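Local coordinates for protein ribonucleoside-diphosphate reductase subunit beta (Clostridium botulinum, PDB 6ZJK) that forms the iron-containing R2 subunit of a ribonucleotide reductase, which probably supplies the radical used to reduce ribonucleotides to deoxyribonucleotides, at residues E38-G43 against I249-N254; R53-W58 against K253-H258; F215-R220 against N289-L294. One frame throughout, in Å; residues are numbered along the deposited sequence.

Interaction 1. Residues E38-G43 against I249-N254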
loop_
_atom_site.group_PDB
_atom_site.type_symbol
_atom_site.label_atom_id
_atom_site.label_comp_id
_atom_site.label_asym_id
_atom_site.label_seq_id
_atom_site.Cartn_x
_atom_site.Cartn_y
_atom_site.Cartn_z
ATOM N N GLU A 38 -0.692 15.932 -15.660
ATOM C CA GLU A 38 -0.814 17.379 -15.834
ATOM C C GLU A 38 -0.264 18.159 -14.645
ATOM O O GLU A 38 0.497 19.110 -14.835
ATOM C CB GLU A 38 -2.284 17.770 -16.057
ATOM C CG GLU A 38 -2.487 19.280 -16.038
ATOM C CD GLU A 38 -3.920 19.733 -16.305
ATOM O OE1 GLU A 38 -4.879 18.987 -15.972
ATOM O OE2 GLU A 38 -4.075 20.869 -16.816
ATOM N N SER A 39 -0.622 17.776 -13.416
ATOM C CA SER A 39 -0.136 18.477 -12.229
ATOM C C SER A 39 -0.264 17.564 -11.014
ATOM O O SER A 39 -0.881 16.497 -11.075
ATOM C CB SER A 39 -0.896 19.786 -11.999
ATOM O OG SER A 39 -2.284 19.522 -11.886
ATOM N N MET A 40 0.291 18.011 -9.890
ATOM C CA MET A 40 0.299 17.288 -8.617
ATOM C C MET A 40 -1.064 17.171 -7.995
ATOM O O MET A 40 -1.436 16.170 -7.527
ATOM C CB MET A 40 1.290 17.885 -7.624
ATOM C CG MET A 40 1.656 17.007 -6.446
ATOM S SD MET A 40 2.605 15.576 -6.780
ATOM C CE MET A 40 4.151 16.251 -7.224
ATOM N N ILE A 41 -1.769 18.255 -7.972
ATOM C CA ILE A 41 -3.115 18.288 -7.515
ATOM C C ILE A 41 -3.944 19.016 -8.558
ATOM O O ILE A 41 -3.425 19.706 -9.377
ATOM C CB ILE A 41 -3.279 18.926 -6.132
ATOM C CG1 ILE A 41 -2.713 20.317 -6.095
ATOM C CG2 ILE A 41 -2.625 18.074 -5.077
ATOM C CD1 ILE A 41 -3.267 21.145 -4.987
ATOM N N ASN A 42 -5.239 18.851 -8.495
ATOM C CA ASN A 42 -6.192 19.445 -9.397
ATOM C C ASN A 42 -5.981 19.132 -10.893
ATOM O O ASN A 42 -6.477 19.803 -11.691
ATOM C CB ASN A 42 -6.343 20.961 -9.182
ATOM C CG ASN A 42 -6.873 21.350 -7.814
ATOM O OD1 ASN A 42 -7.850 20.852 -7.351
ATOM N ND2 ASN A 42 -6.224 22.283 -7.208
ATOM N N GLY A 43 -5.298 18.078 -11.251
ATOM C CA GLY A 43 -5.070 17.777 -12.648
ATOM C C GLY A 43 -6.146 16.871 -13.242
ATOM O O GLY A 43 -6.832 16.142 -12.524
ATOM N N ILE A 249 6.864 18.426 -1.992
ATOM C CA ILE A 249 6.730 19.797 -1.567
ATOM C C ILE A 249 7.293 20.780 -2.606
ATOM O O ILE A 249 6.709 21.797 -2.871
ATOM C CB ILE A 249 7.416 20.038 -0.229
ATOM C CG1 ILE A 249 6.589 19.473 0.906
ATOM C CG2 ILE A 249 7.572 21.508 0.025
ATOM C CD1 ILE A 249 7.397 19.205 2.142
ATOM N N LYS A 250 8.406 20.425 -3.210
ATOM C CA LYS A 250 9.040 21.280 -4.207
ATOM C C LYS A 250 8.124 21.493 -5.417
ATOM O O LYS A 250 8.052 22.603 -5.964
ATOM C CB LYS A 250 10.367 20.647 -4.647
ATOM C CG LYS A 250 11.084 21.369 -5.797
ATOM C CD LYS A 250 12.486 20.787 -6.052
ATOM C CE LYS A 250 13.124 21.363 -7.353
ATOM N NZ LYS A 250 13.862 20.385 -8.296
ATOM N N GLU A 251 7.463 20.424 -5.868
ATOM C CA GLU A 251 6.568 20.558 -7.016
ATOM C C GLU A 251 5.295 21.310 -6.640
ATOM O O GLU A 251 4.810 22.137 -7.420
ATOM C CB GLU A 251 6.223 19.187 -7.605
ATOM C CG GLU A 251 7.400 18.288 -8.023
ATOM C CD GLU A 251 8.276 18.864 -9.140
ATOM O OE1 GLU A 251 7.951 19.942 -9.688
ATOM O OE2 GLU A 251 9.303 18.227 -9.471
ATOM N N LEU A 252 4.766 21.082 -5.434
ATOM C CA LEU A 252 3.570 21.808 -5.007
ATOM C C LEU A 252 3.815 23.308 -4.949
ATOM O O LEU A 252 2.918 24.098 -5.269
ATOM C CB LEU A 252 3.094 21.314 -3.643
ATOM C CG LEU A 252 2.374 19.960 -3.613
ATOM C CD1 LEU A 252 2.153 19.500 -2.166
ATOM C CD2 LEU A 252 1.052 20.032 -4.367
ATOM N N LYS A 253 5.004 23.723 -4.485
ATOM C CA LYS A 253 5.416 25.121 -4.443
ATOM C C LYS A 253 5.439 25.729 -5.841
ATOM O O LYS A 253 5.028 26.879 -6.027
ATOM C CB LYS A 253 6.793 25.272 -3.799
ATOM C CG LYS A 253 7.181 26.740 -3.656
ATOM C CD LYS A 253 8.313 26.990 -2.665
ATOM C CE LYS A 253 9.105 28.243 -3.073
ATOM N NZ LYS A 253 8.470 29.504 -2.607
ATOM N N ASN A 254 6.048 24.988 -6.765
ATOM C CA ASN A 254 6.213 25.509 -8.121
ATOM C C ASN A 254 4.872 25.690 -8.831
ATOM O O ASN A 254 4.678 26.682 -9.547
ATOM C CB ASN A 254 7.119 24.585 -8.934
ATOM C CG ASN A 254 7.303 25.072 -10.365
ATOM O OD1 ASN A 254 7.118 24.324 -11.329
ATOM N ND2 ASN A 254 7.658 26.335 -10.505
#
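M40 meets L252 and E251 at different points along its side chain. Its root lies by the leucine, and its methyl end reaches the glutamate. M40 CG sits 3.7 Å from L252 CD2, and M40 CB is 3.9 Å from the same methyl. Further out, M40 CE is 3.6 Å from E251 CB and also touches E251 CG. The path follows from the torsions. CG leaves trans to the backbone N (chi1 -164°), and two further bends, at chi2 and chi3, turn the methyl toward E251. The M40 side chain crosses both partners at about a right angle. L252 brings CD2 to the contact, although its CB is not aimed at the loop. I41 adds a looser touch, with CG1 4.2 Å from the same L252 CD2.

E251 gives only its aliphatic part here. Its chain bends at chi2 and its carboxylate leads away from the loop, where OE2 accepts a hydrogen bond from W58 NE1. The loop is also braced from within. S39 OG donates to I41 O at 2.8 Å, coming from 40° above the carbonyl plane. T122 OG1 is bonded to S39 O and G43 N.

M40, I41 and L252 are buried. The contact lays the N-terminal loop on the C-terminal end of helix 225-255, which carries the iron ligands E238 and H241 further back. I41 touches both L252 and I190, so this part of the loop lies where helices 225-255 and 190-220 meet.

Interaction 2. Residues R53-W58 against K253-H258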
loop_
_atom_site.group_PDB
_atom_site.type_symbol
_atom_site.label_atom_id
_atom_site.label_comp_id
_atom_site.label_asym_id
_atom_site.label_seq_id
_atom_site.Cartn_x
_atom_site.Cartn_y
_atom_site.Cartn_z
ATOM N N ARG A 53 4.649 7.458 -19.610
ATOM C CA ARG A 53 4.054 8.711 -19.901
ATOM C C ARG A 53 3.930 9.500 -18.624
ATOM O O ARG A 53 2.884 9.878 -18.269
ATOM C CB ARG A 53 2.681 8.549 -20.535
ATOM C CG ARG A 53 2.712 7.857 -21.875
ATOM C CD ARG A 53 1.603 8.269 -22.822
ATOM N NE ARG A 53 0.314 7.671 -22.554
ATOM C CZ ARG A 53 -0.593 7.378 -23.479
ATOM N NH1 ARG A 53 -0.352 7.622 -24.743
ATOM N NH2 ARG A 53 -1.731 6.853 -23.144
ATOM N N ILE A 54 5.009 9.773 -17.935
ATOM C CA ILE A 54 4.922 10.518 -16.686
ATOM C C ILE A 54 5.524 11.917 -16.759
ATOM O O ILE A 54 6.318 12.162 -17.564
ATOM C CB ILE A 54 5.628 9.756 -15.543
ATOM C CG1 ILE A 54 7.037 9.420 -15.926
ATOM C CG2 ILE A 54 4.949 8.456 -15.283
ATOM C CD1 ILE A 54 7.824 8.803 -14.834
ATOM N N LYS A 55 5.140 12.809 -15.878
ATOM C CA LYS A 55 5.686 14.158 -15.838
ATOM C C LYS A 55 6.892 14.262 -14.900
ATOM O O LYS A 55 7.868 14.944 -15.229
ATOM C CB LYS A 55 4.596 15.148 -15.418
ATOM C CG LYS A 55 5.096 16.561 -15.102
ATOM C CD LYS A 55 3.931 17.464 -14.690
ATOM C CE LYS A 55 4.333 18.924 -14.523
ATOM N NZ LYS A 55 4.560 19.664 -15.817
ATOM N N TYR A 56 6.855 13.599 -13.738
ATOM C CA TYR A 56 7.925 13.744 -12.741
ATOM C C TYR A 56 8.941 12.629 -12.957
ATOM O O TYR A 56 8.806 11.517 -12.434
ATOM C CB TYR A 56 7.352 13.752 -11.323
ATOM C CG TYR A 56 6.319 14.841 -11.165
ATOM C CD1 TYR A 56 6.687 16.172 -11.250
ATOM C CD2 TYR A 56 4.970 14.537 -11.016
ATOM C CE1 TYR A 56 5.761 17.175 -11.151
ATOM C CE2 TYR A 56 4.026 15.537 -10.926
ATOM C CZ TYR A 56 4.429 16.857 -11.000
ATOM O OH TYR A 56 3.501 17.874 -10.908
ATOM N N SER A 57 9.997 12.976 -13.682
ATOM C CA SER A 57 10.967 11.958 -14.075
ATOM C C SER A 57 11.669 11.347 -12.859
ATOM O O SER A 57 11.967 10.144 -12.843
ATOM C CB SER A 57 11.968 12.596 -15.048
ATOM O OG SER A 57 12.490 11.666 -15.978
ATOM N N TRP A 58 11.815 12.082 -11.751
ATOM C CA TRP A 58 12.452 11.511 -10.570
ATOM C C TRP A 58 11.669 10.340 -9.988
ATOM O O TRP A 58 12.248 9.543 -9.244
ATOM C CB TRP A 58 12.673 12.597 -9.510
ATOM C CG TRP A 58 11.485 13.464 -9.226
ATOM C CD1 TRP A 58 11.234 14.734 -9.731
ATOM C CD2 TRP A 58 10.397 13.157 -8.354
ATOM N NE1 TRP A 58 10.042 15.207 -9.223
ATOM C CE2 TRP A 58 9.511 14.258 -8.378
ATOM C CE3 TRP A 58 10.084 12.055 -7.543
ATOM C CZ2 TRP A 58 8.338 14.280 -7.620
ATOM C CZ3 TRP A 58 8.915 12.079 -6.804
ATOM C CH2 TRP A 58 8.064 13.173 -6.837
ATOM N N LYS A 253 5.004 23.723 -4.485
ATOM C CA LYS A 253 5.416 25.121 -4.443
ATOM C C LYS A 253 5.439 25.729 -5.841
ATOM O O LYS A 253 5.028 26.879 -6.027
ATOM C CB LYS A 253 6.793 25.272 -3.799
ATOM C CG LYS A 253 7.181 26.740 -3.656
ATOM C CD LYS A 253 8.313 26.990 -2.665
ATOM C CE LYS A 253 9.105 28.243 -3.073
ATOM N NZ LYS A 253 8.470 29.504 -2.607
ATOM N N ASN A 254 6.048 24.988 -6.765
ATOM C CA ASN A 254 6.213 25.509 -8.121
ATOM C C ASN A 254 4.872 25.690 -8.831
ATOM O O ASN A 254 4.678 26.682 -9.547
ATOM C CB ASN A 254 7.119 24.585 -8.934
ATOM C CG ASN A 254 7.303 25.072 -10.365
ATOM O OD1 ASN A 254 7.118 24.324 -11.329
ATOM N ND2 ASN A 254 7.658 26.335 -10.505
ATOM N N GLU A 255 3.917 24.774 -8.609
ATOM C CA GLU A 255 2.646 24.762 -9.329
ATOM C C GLU A 255 1.518 25.505 -8.604
ATOM O O GLU A 255 0.414 25.611 -9.155
ATOM C CB GLU A 255 2.205 23.314 -9.599
ATOM C CG GLU A 255 3.179 22.463 -10.447
ATOM C CD GLU A 255 2.820 20.960 -10.432
ATOM O OE1 GLU A 255 1.821 20.584 -9.783
ATOM O OE2 GLU A 255 3.537 20.143 -11.065
ATOM N N ASN A 256 1.751 25.985 -7.380
ATOM C CA ASN A 256 0.737 26.646 -6.544
ATOM C C ASN A 256 1.341 27.852 -5.820
ATOM O O ASN A 256 1.154 28.043 -4.614
ATOM C CB ASN A 256 0.148 25.674 -5.514
ATOM C CG ASN A 256 -0.550 24.493 -6.147
ATOM O OD1 ASN A 256 -1.715 24.585 -6.530
ATOM N ND2 ASN A 256 0.153 23.374 -6.260
ATOM N N SER A 257 2.050 28.706 -6.569
ATOM C CA SER A 257 2.838 29.758 -5.933
ATOM C C SER A 257 1.964 30.785 -5.224
ATOM O O SER A 257 2.394 31.369 -4.221
ATOM C CB SER A 257 3.736 30.439 -6.961
ATOM O OG SER A 257 2.971 31.153 -7.913
ATOM N N HIS A 258 0.725 30.982 -5.684
ATOM C CA HIS A 258 -0.164 31.929 -5.016
ATOM C C HIS A 258 -0.562 31.463 -3.618
ATOM O O HIS A 258 -0.915 32.304 -2.784
ATOM C CB HIS A 258 -1.416 32.174 -5.862
ATOM C CG HIS A 258 -2.250 30.948 -6.074
ATOM N ND1 HIS A 258 -1.924 29.971 -6.994
ATOM C CD2 HIS A 258 -3.383 30.523 -5.463
ATOM C CE1 HIS A 258 -2.825 29.006 -6.948
ATOM N NE2 HIS A 258 -3.721 29.316 -6.027
#
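Y56 and E255 reach each other because both put CG opposite the carbonyl carbon, at chi1 -56° and -60°. The rest of the E255 chain runs straight out, so its carboxylate arrives from the direction opposite to the ring. The separation of Y56 OH and E255 OE2 in the model is too short to be trusted, and the exact placing of these two oxygens is doubtful. As modelled, OE2 approaches the hydroxyl end of Y56 in the plane of the ring, at the edge. Ring and carboxylate planes differ by 30°.

The other carboxylate oxygen has a clearer role. E255 OE1 accepts a hydrogen bond from M40 N. The K55 and E255 side chains run past each other in opposite directions. K55 CG sits 4.0 Å above the plane of the Y56 ring, over the centre of one face. As modelled, K55 NZ stays 4.9 Å from E255 OE2, so the opposite charges are near but not in contact. Y56 in turn sets its CB 3.5 Å above the plane of the W58 ring, toward the rim of one face.

E125 OE2 accepts from the backbone N of both K55 and Y56, which ties the loop to helix 124-151. R53, earlier in the same loop, forms a salt bridge with D162 of the second subunit. The contact lays the loop before helix 58-68 against the C-terminal end of helix 225-255, one of the long helices of the ferritin-like bundle that holds the di-iron site in R2 proteins.

Interaction 3. Residues F215-R220 against N289-L294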
loop_
_atom_site.group_PDB
_atom_site.type_symbol
_atom_site.label_atom_id
_atom_site.label_comp_id
_atom_site.label_asym_id
_atom_site.label_seq_id
_atom_site.Cartn_x
_atom_site.Cartn_y
_atom_site.Cartn_z
ATOM N N PHE A 215 18.429 3.330 19.889
ATOM C CA PHE A 215 18.764 1.933 19.633
ATOM C C PHE A 215 20.206 1.785 19.175
ATOM O O PHE A 215 20.892 0.842 19.592
ATOM C CB PHE A 215 17.768 1.337 18.630
ATOM C CG PHE A 215 16.382 1.302 19.174
ATOM C CD1 PHE A 215 16.024 0.341 20.107
ATOM C CD2 PHE A 215 15.468 2.291 18.844
ATOM C CE1 PHE A 215 14.749 0.335 20.664
ATOM C CE2 PHE A 215 14.200 2.298 19.392
ATOM C CZ PHE A 215 13.837 1.318 20.305
ATOM N N TYR A 216 20.714 2.756 18.389
ATOM C CA TYR A 216 22.128 2.734 18.031
ATOM C C TYR A 216 23.013 2.956 19.256
ATOM O O TYR A 216 24.084 2.346 19.368
ATOM C CB TYR A 216 22.437 3.792 16.955
ATOM C CG TYR A 216 21.673 3.600 15.640
ATOM C CD1 TYR A 216 21.106 2.364 15.308
ATOM C CD2 TYR A 216 21.538 4.651 14.726
ATOM C CE1 TYR A 216 20.391 2.182 14.124
ATOM C CE2 TYR A 216 20.826 4.475 13.510
ATOM C CZ TYR A 216 20.264 3.243 13.211
ATOM O OH TYR A 216 19.561 3.064 12.012
ATOM N N THR A 217 22.586 3.824 20.183
ATOM C CA THR A 217 23.368 4.033 21.402
ATOM C C THR A 217 23.422 2.763 22.245
ATOM O O THR A 217 24.465 2.462 22.833
ATOM C CB THR A 217 22.824 5.210 22.220
ATOM O OG1 THR A 217 23.044 6.436 21.502
ATOM C CG2 THR A 217 23.531 5.314 23.565
ATOM N N LEU A 218 22.314 2.003 22.320
ATOM C CA LEU A 218 22.354 0.723 23.031
ATOM C C LEU A 218 23.321 -0.242 22.357
ATOM O O LEU A 218 24.226 -0.789 23.005
ATOM C CB LEU A 218 20.957 0.094 23.109
ATOM C CG LEU A 218 19.926 0.650 24.097
ATOM C CD1 LEU A 218 18.676 -0.225 24.111
ATOM C CD2 LEU A 218 20.550 0.759 25.490
ATOM N N ALA A 219 23.154 -0.430 21.035
ATOM C CA ALA A 219 23.967 -1.372 20.267
ATOM C C ALA A 219 25.439 -0.997 20.253
ATOM O O ALA A 219 26.300 -1.883 20.177
ATOM C CB ALA A 219 23.462 -1.450 18.825
ATOM N N ARG A 220 25.755 0.300 20.324
ATOM C CA ARG A 220 27.157 0.703 20.370
ATOM C C ARG A 220 27.833 0.158 21.624
ATOM O O ARG A 220 29.053 -0.056 21.624
ATOM C CB ARG A 220 27.290 2.238 20.318
ATOM C CG ARG A 220 28.588 2.782 19.643
ATOM C CD ARG A 220 28.767 4.282 19.903
ATOM N NE ARG A 220 29.922 4.876 19.218
ATOM C CZ ARG A 220 30.414 6.070 19.510
ATOM N NH1 ARG A 220 29.868 6.780 20.498
ATOM N NH2 ARG A 220 31.465 6.552 18.838
ATOM N N ASN A 289 18.788 10.949 31.840
ATOM C CA ASN A 289 20.199 10.886 32.154
ATOM C C ASN A 289 20.633 9.555 32.687
ATOM O O ASN A 289 21.534 9.460 33.438
ATOM C CB ASN A 289 20.655 12.026 33.077
ATOM C CG ASN A 289 20.521 13.384 32.426
ATOM O OD1 ASN A 289 21.082 13.639 31.388
ATOM N ND2 ASN A 289 19.733 14.225 33.009
ATOM N N GLU A 290 20.002 8.507 32.242
ATOM C CA GLU A 290 20.429 7.196 32.696
ATOM C C GLU A 290 20.845 6.289 31.549
ATOM O O GLU A 290 21.163 5.120 31.796
ATOM C CB GLU A 290 19.334 6.504 33.513
ATOM C CG GLU A 290 18.900 7.283 34.743
ATOM C CD GLU A 290 17.929 6.534 35.597
ATOM O OE1 GLU A 290 18.215 5.366 35.910
ATOM O OE2 GLU A 290 16.833 7.081 35.872
ATOM N N ILE A 291 20.926 6.805 30.323
ATOM C CA ILE A 291 21.453 6.048 29.193
ATOM C C ILE A 291 22.871 6.532 28.912
ATOM O O ILE A 291 23.088 7.704 28.559
ATOM C CB ILE A 291 20.561 6.168 27.945
ATOM C CG1 ILE A 291 19.111 5.860 28.297
ATOM C CG2 ILE A 291 21.026 5.210 26.863
ATOM C CD1 ILE A 291 18.941 4.518 28.979
ATOM N N LEU A 292 23.829 5.615 29.039
ATOM C CA LEU A 292 25.235 5.929 28.821
ATOM C C LEU A 292 25.498 6.345 27.372
ATOM O O LEU A 292 25.107 5.647 26.431
ATOM C CB LEU A 292 26.063 4.698 29.173
ATOM C CG LEU A 292 27.574 4.791 29.057
ATOM C CD1 LEU A 292 28.150 5.428 30.325
ATOM C CD2 LEU A 292 28.146 3.401 28.818
ATOM N N GLY A 293 26.184 7.477 27.193
ATOM C CA GLY A 293 26.442 7.992 25.855
ATOM C C GLY A 293 25.444 9.013 25.363
ATOM O O GLY A 293 25.665 9.612 24.306
ATOM N N LEU A 294 24.349 9.223 26.087
ATOM C CA LEU A 294 23.386 10.287 25.834
ATOM C C LEU A 294 23.285 11.196 27.053
ATOM O O LEU A 294 23.442 10.744 28.198
ATOM C CB LEU A 294 22.004 9.730 25.504
ATOM C CG LEU A 294 21.802 8.942 24.199
ATOM C CD1 LEU A 294 20.424 8.361 24.174
ATOM C CD2 LEU A 294 21.987 9.845 22.982
HETATM O O HOH W 1 25.480 7.746 22.123
#
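T217 presses its methyl against the turn formed by I291 to L294 and sets its hydroxyl beside the L294 side chain. CG2 lies 3.3 Å from L292 O, a close van der Waals contact with a backbone carbonyl. The same methyl is 4.1 Å from I291 CG2 and also borders L294 CG. With OG1 beside the backbone N (chi1 -68°), CG2 falls trans to that N and faces the loop. OG1 is then placed to bond S213 O one helical turn back. L294 CD2 passes 3.9 Å from T217 OG1.

The turn is type II. L294 N donates to I291 O at 3.2 Å, and G293 fills the third position with a positive phi of 95°, the usual place for glycine in this turn. The CA atoms of T217 and G293 are the nearest pair across the segments. In the all-helical R2 fold the turn belongs to the link between helices 262-287 and 296-313. It is laid against the last turns of helix 190-220.

A water bridges the two parts. It donates to T217 OG1 at 2.8 Å and to G293 O at 2.9 Å. The hydroxyl therefore has two partners, the water and S213 O. T217 also touches W330 of helix 330-334, while I291 reaches back to E92 on helix 90-118.

How the interactions relate
From the N terminus, segments 38-43 and 53-58 follow each other in the loop before helix 58-68. Interactions 1 and 2 carry them across about 200 mostly helical residues to the end of helix 225-255. Both end on the last turns of that helix or just past it, and they touch each other (E255 with M40, W58 with E251). Interaction 3 starts between their segments, near the end of helix 190-220, and closes a shorter loop beyond them at 289-294. It therefore crosses both. The centres of interactions 1 and 3 are about 42 Å apart, on opposite sides of the chain's centre. The first two tie the N-terminal region to one end of the bundle. The third joins the turn between helices 262-287 and 296-313 to helix 190-220 on the other side.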